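Local coordinates for protein diaminopropionate ammonia-lyase (Escherichia coli, PDB 4D9K) that uses pyridoxal 5'-phosphate to catalyse the alpha,beta-elimination of both L- and D-2,3-diaminopropionate, giving pyruvate and ammonia, at residues L6-A11 against A348-H353. Residues are numbered along the deposited sequence; the frame is centred on the assembly and turned at random.
Sequences LKIDIA and AAVHYH
Ile-8 meets the helix 342-352 at Ala-349, and the pair illustrates how an antiparallel edge strand is packed against a helix in a fold type II pyridoxal-phosphate enzyme. Strand 8-12 runs antiparallel along one margin of the chain's mixed sheet, bonded through its backbone to strand 308-312, and the helix covers one side of it.

The apolar part of the contact centres on a single methyl. Ala-349 CB lies 3.7 Å from Ile-8 CG1, and Ile-8 CD1 comes almost as near, so the methyl sits alongside the ethyl arm of the isoleucine. With chi1 at -69°, CG1 swings opposite the carbonyl carbon and lies on the side of the backbone N; the other branch, CG2, faces Val-350 CG2 more loosely at 4.3 Å. Leu-6 CD1 approaches the same methyl more distantly, 4.4 Å from Ala-349 CB. Val-316 of helix 314-325 packs on both Leu-6 and Ile-8, and the apolar contact is buried.

Two waters carry the polar part, one to a helix carbonyl and one to the imidazole beyond the helix, without a direct hydrogen bond between the segments. The first accepts from Leu-6 N and donates to Ala-349 O, each at 2.8 Å, bridging the incoming chain to a carbonyl of the last helical turn. His-353, just past the helix, sets CD2 at its ring edge 3.9 Å from Leu-6 O, while ND1 is hydrogen-bonded to Gln-355 N. In the plane of that ring the second water lies 2.7 Å from His-353 NE2 and donates to Leu-6 O at 2.9 Å.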
loop_
_atom_site.group_PDB
_atom_site.type_symbol
_atom_site.label_atom_id
_atom_site.label_comp_id
_atom_site.label_asym_id
_atom_site.label_seq_id
_atom_site.Cartn_x
_atom_site.Cartn_y
_atom_site.Cartn_z
ATOM N N LEU A 6 3.725 7.508 19.318
ATOM C CA LEU A 6 4.986 6.823 19.075
ATOM C C LEU A 6 6.124 7.723 19.533
ATOM O O LEU A 6 6.002 8.951 19.503
ATOM C CB LEU A 6 5.141 6.465 17.590
ATOM C CG LEU A 6 4.045 5.620 16.925
ATOM C CD1 LEU A 6 4.429 5.279 15.490
ATOM C CD2 LEU A 6 3.740 4.353 17.717
ATOM N N LYS A 7 7.219 7.106 19.974
ATOM C CA LYS A 7 8.390 7.832 20.451
ATOM C C LYS A 7 8.963 8.715 19.337
ATOM O O LYS A 7 9.531 8.217 18.364
ATOM C CB LYS A 7 9.441 6.848 20.983
ATOM C CG LYS A 7 10.715 7.493 21.505
ATOM C CD LYS A 7 11.828 6.470 21.647
ATOM C CE LYS A 7 13.110 7.117 22.148
ATOM N NZ LYS A 7 14.200 6.115 22.305
ATOM N N ILE A 8 8.777 10.026 19.492
ATOM C CA ILE A 8 9.224 11.031 18.526
ATOM C C ILE A 8 9.918 12.176 19.285
ATOM O O ILE A 8 9.500 13.335 19.216
ATOM C CB ILE A 8 8.032 11.543 17.667
ATOM C CG1 ILE A 8 7.535 10.446 16.717
ATOM C CG2 ILE A 8 8.403 12.780 16.853
ATOM C CD1 ILE A 8 8.392 10.241 15.481
ATOM N N ASP A 9 10.982 11.841 20.011
ATOM C CA ASP A 9 11.635 12.793 20.914
ATOM C C ASP A 9 12.467 13.834 20.176
ATOM O O ASP A 9 13.493 13.513 19.573
ATOM C CB ASP A 9 12.469 12.059 21.967
ATOM C CG ASP A 9 11.611 11.281 22.947
ATOM O OD1 ASP A 9 10.574 11.819 23.395
ATOM O OD2 ASP A 9 11.972 10.134 23.274
ATOM N N ILE A 10 12.000 15.078 20.234
ATOM C CA ILE A 10 12.617 16.195 19.534
ATOM C C ILE A 10 13.619 16.921 20.426
ATOM O O ILE A 10 13.318 17.273 21.573
ATOM C CB ILE A 10 11.559 17.203 19.041
ATOM C CG1 ILE A 10 10.434 16.479 18.293
ATOM C CG2 ILE A 10 12.198 18.255 18.144
ATOM C CD1 ILE A 10 9.110 17.211 18.326
ATOM N N ALA A 11 14.813 17.135 19.882
ATOM C CA ALA A 11 15.842 17.917 20.547
ATOM C C ALA A 11 16.352 18.999 19.609
ATOM O O ALA A 11 16.713 18.722 18.461
ATOM C CB ALA A 11 16.988 17.021 20.995
ATOM N N ALA A 348 3.921 11.425 9.811
ATOM C CA ALA A 348 2.710 10.668 10.092
ATOM C C ALA A 348 2.502 10.471 11.594
ATOM O O ALA A 348 1.377 10.583 12.084
ATOM C CB ALA A 348 2.742 9.334 9.365
ATOM N N ALA A 349 3.591 10.199 12.315
ATOM C CA ALA A 349 3.542 9.967 13.765
ATOM C C ALA A 349 3.132 11.234 14.505
ATOM O O ALA A 349 2.388 11.179 15.478
ATOM C CB ALA A 349 4.884 9.477 14.272
ATOM N N VAL A 350 3.625 12.372 14.027
ATOM C CA VAL A 350 3.239 13.672 14.560
ATOM C C VAL A 350 1.746 13.906 14.334
ATOM O O VAL A 350 1.031 14.281 15.263
ATOM C CB VAL A 350 4.072 14.809 13.928
ATOM C CG1 VAL A 350 3.488 16.177 14.272
ATOM C CG2 VAL A 350 5.523 14.709 14.373
ATOM N N HIS A 351 1.279 13.653 13.110
ATOM C CA HIS A 351 -0.109 13.937 12.740
ATOM C C HIS A 351 -1.126 13.208 13.572
ATOM O O HIS A 351 -2.176 13.766 13.887
ATOM C CB HIS A 351 -0.375 13.672 11.258
ATOM C CG HIS A 351 -1.843 13.723 10.898
ATOM N ND1 HIS A 351 -2.545 14.878 10.884
ATOM C CD2 HIS A 351 -2.747 12.710 10.587
ATOM C CE1 HIS A 351 -3.825 14.620 10.560
ATOM N NE2 HIS A 351 -3.949 13.293 10.378
ATOM N N TYR A 352 -0.824 11.963 13.935
ATOM C CA TYR A 352 -1.746 11.134 14.708
ATOM C C TYR A 352 -1.527 11.216 16.223
ATOM O O TYR A 352 -2.344 10.715 17.002
ATOM C CB TYR A 352 -1.665 9.674 14.252
ATOM C CG TYR A 352 -2.341 9.377 12.927
ATOM C CD1 TYR A 352 -3.731 9.397 12.810
ATOM C CD2 TYR A 352 -1.592 9.058 11.795
ATOM C CE1 TYR A 352 -4.355 9.118 11.606
ATOM C CE2 TYR A 352 -2.209 8.778 10.582
ATOM C CZ TYR A 352 -3.588 8.807 10.494
ATOM O OH TYR A 352 -4.215 8.531 9.300
ATOM N N HIS A 353 -0.426 11.850 16.624
ATOM C CA HIS A 353 -0.085 12.049 18.030
ATOM C C HIS A 353 -1.110 12.900 18.746
ATOM O O HIS A 353 -1.629 13.858 18.173
ATOM C CB HIS A 353 1.298 12.682 18.138
ATOM C CG HIS A 353 2.008 12.396 19.445
ATOM N ND1 HIS A 353 1.768 13.098 20.572
ATOM C CD2 HIS A 353 2.986 11.456 19.770
ATOM C CE1 HIS A 353 2.543 12.633 21.568
ATOM N NE2 HIS A 353 3.290 11.626 21.078
HETATM O O HOH W 1 2.665 9.036 17.220
HETATM O O HOH W 2 5.467 10.357 21.959
#